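Local coordinates for protein phytase (Debaryomyces castellii, PDB 2GFI) that probably hydrolyses phytate (inositol hexakisphosphate) at its 3-phosphate, as a phytase of the histidine acid phosphatase family, at residues A[33-37]-A[280-284]; A[118-122]-A[167-171]; A[158-163]-A[324-330]. All coordinates share one frame; numbering follows the deposited sequence.

Contact 1. Residues A[33-37]-A[280-284]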
loop_
_atom_site.group_PDB
_atom_site.type_symbol
_atom_site.label_atom_id
_atom_site.label_comp_id
_atom_site.label_asym_id
_atom_site.label_seq_id
_atom_site.Cartn_x
_atom_site.Cartn_y
_atom_site.Cartn_z
ATOM N N ILE A 33 13.382 6.028 5.126
ATOM C CA ILE A 33 14.696 6.042 5.785
ATOM C C ILE A 33 15.818 6.179 4.729
ATOM O O ILE A 33 16.783 6.935 4.913
ATOM C CB ILE A 33 14.801 4.729 6.695
ATOM C CG1 ILE A 33 15.948 4.718 7.734
ATOM C CG2 ILE A 33 14.932 3.487 5.891
ATOM C CD1 ILE A 33 16.454 6.043 8.043
ATOM N N ILE A 34 15.675 5.467 3.604
ATOM C CA ILE A 34 16.636 5.561 2.529
ATOM C C ILE A 34 16.961 7.004 2.146
ATOM O O ILE A 34 18.131 7.319 1.867
ATOM C CB ILE A 34 16.179 4.769 1.303
ATOM C CG1 ILE A 34 16.012 3.304 1.674
ATOM C CG2 ILE A 34 17.193 4.911 0.168
ATOM C CD1 ILE A 34 15.452 2.452 0.570
ATOM N N ARG A 35 15.954 7.874 2.144
ATOM C CA ARG A 35 16.162 9.216 1.644
ATOM C C ARG A 35 17.057 10.023 2.581
ATOM O O ARG A 35 17.546 11.072 2.186
ATOM C CB ARG A 35 14.830 9.944 1.277
ATOM C CG ARG A 35 14.163 9.318 0.024
ATOM C CD ARG A 35 13.627 10.265 -1.103
ATOM N NE ARG A 35 12.823 9.511 -2.104
ATOM C CZ ARG A 35 11.650 8.904 -1.768
ATOM N NH1 ARG A 35 11.204 8.996 -0.494
ATOM N NH2 ARG A 35 10.914 8.222 -2.662
ATOM N N PHE A 36 17.292 9.509 3.796
ATOM C CA PHE A 36 18.122 10.210 4.781
ATOM C C PHE A 36 19.473 9.579 4.981
ATOM O O PHE A 36 20.280 10.076 5.801
ATOM C CB PHE A 36 17.396 10.335 6.118
ATOM C CG PHE A 36 16.034 10.911 5.975
ATOM C CD1 PHE A 36 15.865 12.154 5.380
ATOM C CD2 PHE A 36 14.920 10.183 6.350
ATOM C CE1 PHE A 36 14.610 12.676 5.181
ATOM C CE2 PHE A 36 13.643 10.714 6.163
ATOM C CZ PHE A 36 13.489 11.949 5.568
ATOM N N LEU A 37 19.726 8.495 4.236
ATOM C CA LEU A 37 20.968 7.721 4.443
ATOM C C LEU A 37 22.044 8.013 3.413
ATOM O O LEU A 37 23.011 7.276 3.311
ATOM C CB LEU A 37 20.694 6.221 4.588
ATOM C CG LEU A 37 19.900 5.935 5.868
ATOM C CD1 LEU A 37 19.449 4.476 5.931
ATOM C CD2 LEU A 37 20.722 6.325 7.068
ATOM N N PHE A 280 18.160 11.987 11.424
ATOM C CA PHE A 280 18.369 11.509 10.070
ATOM C C PHE A 280 18.372 12.651 9.081
ATOM O O PHE A 280 19.183 12.683 8.153
ATOM C CB PHE A 280 17.234 10.565 9.643
ATOM C CG PHE A 280 17.342 9.199 10.186
ATOM C CD1 PHE A 280 18.400 8.378 9.828
ATOM C CD2 PHE A 280 16.347 8.700 11.015
ATOM C CE1 PHE A 280 18.494 7.062 10.337
ATOM C CE2 PHE A 280 16.424 7.419 11.528
ATOM C CZ PHE A 280 17.509 6.593 11.190
ATOM N N ILE A 281 17.440 13.585 9.240
ATOM C CA ILE A 281 17.326 14.693 8.291
ATOM C C ILE A 281 18.572 15.603 8.313
ATOM O O ILE A 281 19.031 16.102 7.265
ATOM C CB ILE A 281 16.022 15.467 8.582
ATOM C CG1 ILE A 281 14.807 14.642 8.130
ATOM C CG2 ILE A 281 16.048 16.820 7.957
ATOM C CD1 ILE A 281 13.452 15.147 8.694
ATOM N N GLN A 282 19.136 15.810 9.501
ATOM C CA GLN A 282 20.345 16.624 9.614
ATOM C C GLN A 282 21.539 15.834 9.125
ATOM O O GLN A 282 22.384 16.350 8.396
ATOM C CB GLN A 282 20.563 17.090 11.045
ATOM C CG GLN A 282 19.603 18.160 11.412
ATOM C CD GLN A 282 19.517 18.341 12.895
ATOM O OE1 GLN A 282 18.893 17.527 13.585
ATOM N NE2 GLN A 282 20.127 19.391 13.396
ATOM N N TYR A 283 21.598 14.556 9.510
ATOM C CA TYR A 283 22.596 13.698 8.923
ATOM C C TYR A 283 22.542 13.769 7.393
ATOM O O TYR A 283 23.576 13.963 6.742
ATOM C CB TYR A 283 22.460 12.251 9.354
ATOM C CG TYR A 283 23.464 11.377 8.601
ATOM C CD1 TYR A 283 24.814 11.347 8.983
ATOM C CD2 TYR A 283 23.064 10.594 7.522
ATOM C CE1 TYR A 283 25.741 10.549 8.324
ATOM C CE2 TYR A 283 23.967 9.791 6.852
ATOM C CZ TYR A 283 25.317 9.777 7.256
ATOM O OH TYR A 283 26.222 8.982 6.608
ATOM N N SER A 284 21.338 13.557 6.842
ATOM C CA SER A 284 21.124 13.559 5.405
ATOM C C SER A 284 21.659 14.822 4.773
ATOM O O SER A 284 22.255 14.789 3.709
ATOM C CB SER A 284 19.641 13.462 5.095
ATOM O OG SER A 284 19.469 13.212 3.709
HETATM O O HOH W 1 20.240 11.333 2.161
HETATM O O HOH W 2 25.274 7.372 4.961
#
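F280 and F36 carry the apolar part of this buried contact, each ring taking an aliphatic carbon over one face. CD1 of I33 sits above the F280 ring, 18° off its normal and displaced toward the rim, and comes 3.2 Å from F280 CE1. With CG1 trans to the backbone N the I33 chain heads for this ring, and an unusual, nearly eclipsed chi2 of 20° swings CD1 onto it. In a second CH-pi contact, CG1 of I281 lies over one face of the F36 ring, 28° off the normal and 3.5 Å from CE1 of F36. The two phenylalanine side chains cross at about a right angle, with F36 CB 3.5 Å from F280 CB, while L37 CD2 approaches the F280 ring obliquely. The edge of Y283 faces a backbone oxygen: F36 O lies in the ring plane, 3.3 Å from CD2 of Y283.

Two waters bridge the segments. One donates to R35 O (2.7 Å) and is hydrogen-bonded to S284 OG (2.6 Å); another donates to L37 O and bonds Y283 OH.

F256, which stacks on Y283 and meets F280 at a steep angle, extends the aromatic cluster. F49 and F408 of the second subunit pack on F36 and I281, respectively. The contact thus lays a single helix-like turn of the N-terminal region on helix 277-295 of the mainly helical domain, at a subunit interface.

Contact 2. Residues A[118-122]-A[167-171]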
loop_
_atom_site.group_PDB
_atom_site.type_symbol
_atom_site.label_atom_id
_atom_site.label_comp_id
_atom_site.label_asym_id
_atom_site.label_seq_id
_atom_site.Cartn_x
_atom_site.Cartn_y
_atom_site.Cartn_z
ATOM N N LEU A 118 33.768 -6.780 2.180
ATOM C CA LEU A 118 33.891 -5.369 2.078
ATOM C C LEU A 118 34.109 -5.049 0.602
ATOM O O LEU A 118 34.783 -5.806 -0.107
ATOM C CB LEU A 118 35.004 -4.795 2.972
ATOM C CG LEU A 118 34.840 -4.927 4.489
ATOM C CD1 LEU A 118 36.059 -4.335 5.272
ATOM C CD2 LEU A 118 33.533 -4.336 4.981
ATOM N N GLU A 119 33.516 -3.943 0.158
ATOM C CA GLU A 119 33.676 -3.429 -1.197
ATOM C C GLU A 119 32.774 -4.162 -2.216
ATOM O O GLU A 119 32.668 -3.737 -3.353
ATOM C CB GLU A 119 35.167 -3.413 -1.673
ATOM C CG GLU A 119 36.186 -2.681 -0.775
ATOM C CD GLU A 119 36.169 -1.163 -0.865
ATOM O OE1 GLU A 119 35.355 -0.615 -1.632
ATOM O OE2 GLU A 119 36.988 -0.468 -0.150
ATOM N N LYS A 120 32.116 -5.235 -1.804
ATOM C CA LYS A 120 31.410 -6.113 -2.745
ATOM C C LYS A 120 29.937 -5.780 -2.809
ATOM O O LYS A 120 29.339 -5.326 -1.823
ATOM C CB LYS A 120 31.507 -7.586 -2.327
ATOM C CG LYS A 120 32.918 -8.143 -2.087
ATOM C CD LYS A 120 33.806 -8.126 -3.308
ATOM C CE LYS A 120 35.008 -9.073 -3.111
ATOM N NZ LYS A 120 35.990 -8.404 -2.208
ATOM N N GLU A 121 29.342 -6.075 -3.955
ATOM C CA GLU A 121 27.896 -6.066 -4.082
ATOM C C GLU A 121 27.339 -7.044 -3.091
ATOM O O GLU A 121 27.907 -8.118 -2.885
ATOM C CB GLU A 121 27.499 -6.517 -5.502
ATOM C CG GLU A 121 27.746 -5.475 -6.581
ATOM C CD GLU A 121 26.868 -4.270 -6.339
ATOM O OE1 GLU A 121 25.666 -4.364 -6.646
ATOM O OE2 GLU A 121 27.376 -3.234 -5.818
ATOM N N THR A 122 26.225 -6.701 -2.464
ATOM C CA THR A 122 25.438 -7.734 -1.774
ATOM C C THR A 122 24.730 -8.526 -2.878
ATOM O O THR A 122 24.348 -7.965 -3.916
ATOM C CB THR A 122 24.424 -7.083 -0.862
ATOM O OG1 THR A 122 23.899 -5.912 -1.530
ATOM C CG2 THR A 122 25.122 -6.537 0.453
ATOM N N ARG A 167 32.493 -4.142 -7.759
ATOM C CA ARG A 167 31.065 -3.958 -7.528
ATOM C C ARG A 167 30.389 -3.365 -8.785
ATOM O O ARG A 167 29.297 -3.762 -9.120
ATOM C CB ARG A 167 30.806 -3.088 -6.259
ATOM C CG ARG A 167 31.390 -1.708 -6.337
ATOM C CD ARG A 167 30.937 -0.683 -5.274
ATOM N NE ARG A 167 31.900 -0.789 -4.236
ATOM C CZ ARG A 167 32.668 0.154 -3.739
ATOM N NH1 ARG A 167 32.600 1.419 -4.084
ATOM N NH2 ARG A 167 33.494 -0.213 -2.803
ATOM N N VAL A 168 31.052 -2.419 -9.465
ATOM C CA VAL A 168 30.509 -1.763 -10.649
ATOM C C VAL A 168 30.401 -2.791 -11.783
ATOM O O VAL A 168 29.374 -2.906 -12.494
ATOM C CB VAL A 168 31.414 -0.612 -11.105
ATOM C CG1 VAL A 168 31.023 -0.121 -12.454
ATOM C CG2 VAL A 168 31.377 0.568 -10.118
ATOM N N TYR A 169 31.478 -3.542 -11.936
ATOM C CA TYR A 169 31.580 -4.501 -12.978
ATOM C C TYR A 169 30.512 -5.566 -12.774
ATOM O O TYR A 169 29.866 -6.015 -13.733
ATOM C CB TYR A 169 32.972 -5.148 -12.996
ATOM C CG TYR A 169 32.995 -6.335 -13.923
ATOM C CD1 TYR A 169 33.152 -6.175 -15.310
ATOM C CD2 TYR A 169 32.812 -7.611 -13.429
ATOM C CE1 TYR A 169 33.142 -7.278 -16.175
ATOM C CE2 TYR A 169 32.789 -8.689 -14.268
ATOM C CZ TYR A 169 32.969 -8.516 -15.626
ATOM O OH TYR A 169 32.956 -9.632 -16.405
ATOM N N GLN A 170 30.343 -5.977 -11.526
ATOM C CA GLN A 170 29.380 -7.023 -11.220
ATOM C C GLN A 170 27.961 -6.521 -11.484
ATOM O O GLN A 170 27.153 -7.213 -12.053
ATOM C CB GLN A 170 29.543 -7.539 -9.786
ATOM C CG GLN A 170 28.686 -8.739 -9.529
ATOM C CD GLN A 170 29.071 -9.449 -8.268
ATOM O OE1 GLN A 170 29.200 -8.814 -7.224
ATOM N NE2 GLN A 170 29.230 -10.784 -8.345
ATOM N N THR A 171 27.694 -5.289 -11.119
ATOM C CA THR A 171 26.438 -4.657 -11.441
ATOM C C THR A 171 26.154 -4.788 -12.933
ATOM O O THR A 171 25.053 -5.213 -13.312
ATOM C CB THR A 171 26.468 -3.218 -11.018
ATOM O OG1 THR A 171 26.582 -3.190 -9.601
ATOM C CG2 THR A 171 25.111 -2.544 -11.270
HETATM O O HOH W 3 34.332 -3.749 -5.681
HETATM O O HOH W 4 29.063 -9.706 -4.677
HETATM O O HOH W 5 30.798 -7.005 -6.167
#
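The R167 guanidinium and the E119 carboxylate, as modelled, meet edge on with their planes 8° apart, and E119 CA also lies at the guanidinium edge. This is the active-site region of the histidine acid phosphatase fold: the side chain of R167, at the start of helix 166-180, is about 3 Å from that of H70, the predicted nucleophile. A salt bridge joins E119 OE1 to R167 NH2, although the modelled 2.2 Å is too short and its exact length doubtful. The bond from R167 NE to E119 O is firmer, at 3.2 Å and 165°; NE stands above the carbonyl plane, whereas the oxygen stays close to the guanidinium plane. A bend at chi3 (93°) turns NE to this oxygen, which a water also joins to R167 N.

The E121 and Q170 side chains run antiparallel alongside each other, E121 CB 3.3 Å from Q170 OE1. Two waters donate to that oxygen, one also donating to E121 O and the other accepting from E121 N. Q170 NE2 turns to D182 of the third subunit. E121 OE2 rests 3.5 Å from R167 CB, and R167 O takes T171 N and T171 OG1 (2.8 Å) from opposite faces of its carbonyl plane.

Contact 3. Residues A[158-163]-A[324-330]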
loop_
_atom_site.group_PDB
_atom_site.type_symbol
_atom_site.label_atom_id
_atom_site.label_comp_id
_atom_site.label_asym_id
_atom_site.label_seq_id
_atom_site.Cartn_x
_atom_site.Cartn_y
_atom_site.Cartn_z
ATOM N N LEU A 158 25.351 -7.011 -27.583
ATOM C CA LEU A 158 25.097 -5.917 -26.650
ATOM C C LEU A 158 26.424 -5.518 -26.046
ATOM O O LEU A 158 27.078 -6.347 -25.421
ATOM C CB LEU A 158 24.130 -6.355 -25.544
ATOM C CG LEU A 158 23.737 -5.305 -24.514
ATOM C CD1 LEU A 158 22.779 -4.245 -25.129
ATOM C CD2 LEU A 158 23.143 -6.015 -23.248
ATOM N N PRO A 159 26.854 -4.279 -26.278
ATOM C CA PRO A 159 28.031 -3.758 -25.593
ATOM C C PRO A 159 27.658 -3.254 -24.185
ATOM O O PRO A 159 26.541 -2.726 -23.936
ATOM C CB PRO A 159 28.497 -2.614 -26.499
ATOM C CG PRO A 159 27.240 -2.150 -27.176
ATOM C CD PRO A 159 26.273 -3.299 -27.220
ATOM N N VAL A 160 28.571 -3.442 -23.252
ATOM C CA VAL A 160 28.336 -2.956 -21.906
ATOM C C VAL A 160 29.588 -2.167 -21.577
ATOM O O VAL A 160 30.662 -2.563 -21.938
ATOM C CB VAL A 160 28.028 -4.133 -20.927
ATOM C CG1 VAL A 160 28.064 -3.688 -19.509
ATOM C CG2 VAL A 160 26.655 -4.754 -21.234
ATOM N N PHE A 161 29.447 -1.006 -20.983
ATOM C CA PHE A 161 30.598 -0.245 -20.576
ATOM C C PHE A 161 30.530 -0.146 -19.060
ATOM O O PHE A 161 29.495 0.242 -18.479
ATOM C CB PHE A 161 30.620 1.123 -21.276
ATOM C CG PHE A 161 30.481 1.018 -22.772
ATOM C CD1 PHE A 161 31.605 0.997 -23.584
ATOM C CD2 PHE A 161 29.242 0.848 -23.343
ATOM C CE1 PHE A 161 31.488 0.841 -24.948
ATOM C CE2 PHE A 161 29.110 0.677 -24.707
ATOM C CZ PHE A 161 30.240 0.685 -25.519
ATOM N N THR A 162 31.621 -0.555 -18.429
ATOM C CA THR A 162 31.721 -0.533 -17.004
ATOM C C THR A 162 33.129 -0.139 -16.588
ATOM O O THR A 162 34.070 -0.397 -17.321
ATOM C CB THR A 162 31.367 -1.922 -16.436
ATOM O OG1 THR A 162 31.560 -1.884 -15.020
ATOM C CG2 THR A 162 32.331 -2.956 -16.902
ATOM N N SER A 163 33.274 0.489 -15.420
ATOM C CA SER A 163 34.602 0.695 -14.859
ATOM C C SER A 163 35.072 -0.623 -14.249
ATOM O O SER A 163 34.323 -1.591 -14.184
ATOM C CB SER A 163 34.633 1.842 -13.832
ATOM O OG SER A 163 34.395 1.343 -12.526
ATOM N N ASN A 324 24.073 0.502 -32.984
ATOM C CA ASN A 324 23.784 0.314 -31.580
ATOM C C ASN A 324 23.043 1.505 -31.001
ATOM O O ASN A 324 23.453 2.676 -31.136
ATOM C CB ASN A 324 25.023 -0.048 -30.767
ATOM C CG ASN A 324 24.696 -0.279 -29.295
ATOM O OD1 ASN A 324 25.044 0.547 -28.434
ATOM N ND2 ASN A 324 24.028 -1.389 -29.000
ATOM N N LYS A 325 21.913 1.186 -30.393
ATOM C CA LYS A 325 21.003 2.208 -29.903
ATOM C C LYS A 325 20.890 2.197 -28.370
ATOM O O LYS A 325 20.239 3.052 -27.807
ATOM C CB LYS A 325 19.616 1.999 -30.525
ATOM C CG LYS A 325 19.605 1.712 -32.025
ATOM C CD LYS A 325 20.122 2.925 -32.792
ATOM C CE LYS A 325 19.838 2.804 -34.282
ATOM N NZ LYS A 325 20.396 3.998 -34.980
ATOM N N ILE A 326 21.497 1.213 -27.718
ATOM C CA ILE A 326 21.371 1.037 -26.276
ATOM C C ILE A 326 22.736 1.145 -25.648
ATOM O O ILE A 326 23.606 0.287 -25.863
ATOM C CB ILE A 326 20.708 -0.317 -25.942
ATOM C CG1 ILE A 326 19.308 -0.377 -26.524
ATOM C CG2 ILE A 326 20.617 -0.537 -24.458
ATOM C CD1 ILE A 326 18.739 -1.802 -26.547
ATOM N N TRP A 327 22.923 2.223 -24.890
ATOM C CA TRP A 327 24.172 2.527 -24.230
ATOM C C TRP A 327 24.016 2.224 -22.745
ATOM O O TRP A 327 23.116 2.760 -22.100
ATOM C CB TRP A 327 24.552 3.988 -24.503
ATOM C CG TRP A 327 24.614 4.165 -25.985
ATOM C CD1 TRP A 327 23.689 4.771 -26.785
ATOM C CD2 TRP A 327 25.617 3.628 -26.860
ATOM N NE1 TRP A 327 24.067 4.661 -28.101
ATOM C CE2 TRP A 327 25.247 3.968 -28.178
ATOM C CE3 TRP A 327 26.805 2.909 -26.660
ATOM C CZ2 TRP A 327 26.033 3.612 -29.307
ATOM C CZ3 TRP A 327 27.578 2.554 -27.778
ATOM C CH2 TRP A 327 27.186 2.911 -29.076
ATOM N N LEU A 328 24.872 1.326 -22.248
ATOM C CA LEU A 328 24.842 0.838 -20.888
ATOM C C LEU A 328 26.201 1.077 -20.240
ATOM O O LEU A 328 27.187 0.394 -20.554
ATOM C CB LEU A 328 24.505 -0.654 -20.868
ATOM C CG LEU A 328 23.275 -1.091 -21.665
ATOM C CD1 LEU A 328 23.182 -2.603 -21.704
ATOM C CD2 LEU A 328 21.984 -0.481 -21.066
ATOM N N SER A 329 26.228 2.042 -19.316
ATOM C CA SER A 329 27.451 2.466 -18.640
ATOM C C SER A 329 27.232 2.368 -17.144
ATOM O O SER A 329 26.220 2.832 -16.619
ATOM C CB SER A 329 27.803 3.925 -18.972
ATOM O OG SER A 329 27.990 4.079 -20.352
ATOM N N PHE A 330 28.244 1.827 -16.475
ATOM C CA PHE A 330 28.214 1.493 -15.069
ATOM C C PHE A 330 29.440 2.084 -14.421
ATOM O O PHE A 330 30.541 1.874 -14.895
ATOM C CB PHE A 330 28.206 -0.018 -14.915
ATOM C CG PHE A 330 26.976 -0.636 -15.437
ATOM C CD1 PHE A 330 25.881 -0.824 -14.604
ATOM C CD2 PHE A 330 26.877 -0.978 -16.785
ATOM C CE1 PHE A 330 24.728 -1.361 -15.095
ATOM C CE2 PHE A 330 25.726 -1.513 -17.288
ATOM C CZ PHE A 330 24.640 -1.705 -16.440
HETATM O O HOH W 6 25.776 -0.324 -24.374
#
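Strands 158-163 and 326-330 run parallel, their axes 4.5 Å apart at the closest and inclined by 18°, with F161 paired to S329 and T162 to F330. F161 is bonded on both sides in the usual parallel manner: its N donates to L328 O (2.7 Å), and its O accepts from F330 N (2.8 Å). S163 N then donates to F330 O. Toward the start of the pair the strands splay, the CA atoms of L158 and I326 being 7.9 Å apart. There a water takes the place of a direct bond, donating to P159 O and I326 O while accepting from L328 N; these three bonds bridge the widened gap.

On one face F161 and W327 extend alongside each other, and F161 CE2 meets the indole edge 3.8 Å from W327 CE3. The F161 ring also turns its edge to L328 O. Y443 and Y446 meet this ring edge-to-face, and Y443 bonds S329 OG.

The other face is more aliphatic. CD1 of L328 fits against the branched end of L158, 3.7 Å from CD2, and also nears V160 CG2. V160 CG1 lies 3.9 Å from F330 CE2, approaching that ring obliquely. F330 CG stands beside its own backbone N (chi1 -66°), and the ring edge is turned to the neighbouring strand: CD2 is 3.3 Å from F161 O, which lies in the ring plane. Helix 166-180 covers this side through F179, S172 and V168, and F175 meets F330 edge-to-face.

Strand 158-163, helix 166-180 and strand 189-194 form a beta-alpha-beta crossover. The contact joins that unit to strand 326-331 in the central sheet of the alpha/beta domain of histidine phosphatases.

One segment of contact 3 leads directly into one of contact 2, since strand 158-163 is followed by helix 166-180. Their centres are 17 Å apart and they touch where V168 CG1 packs 3.2 Å from T162 OG1. Contact 2 adjoins the predicted nucleophile and contact 3 lies close behind: the R167 side chain approaches that of H70 to about 3 Å and that of D333, the predicted proton donor, to about 7 Å, while the F330 side chain is about 7 Å from that of H70. Contact 1 stands apart, its nearest atoms about 12 Å from contact 2, and lies across the chain's centre from contact 3. Its Y283 side chain is about 11 Å from that of D333.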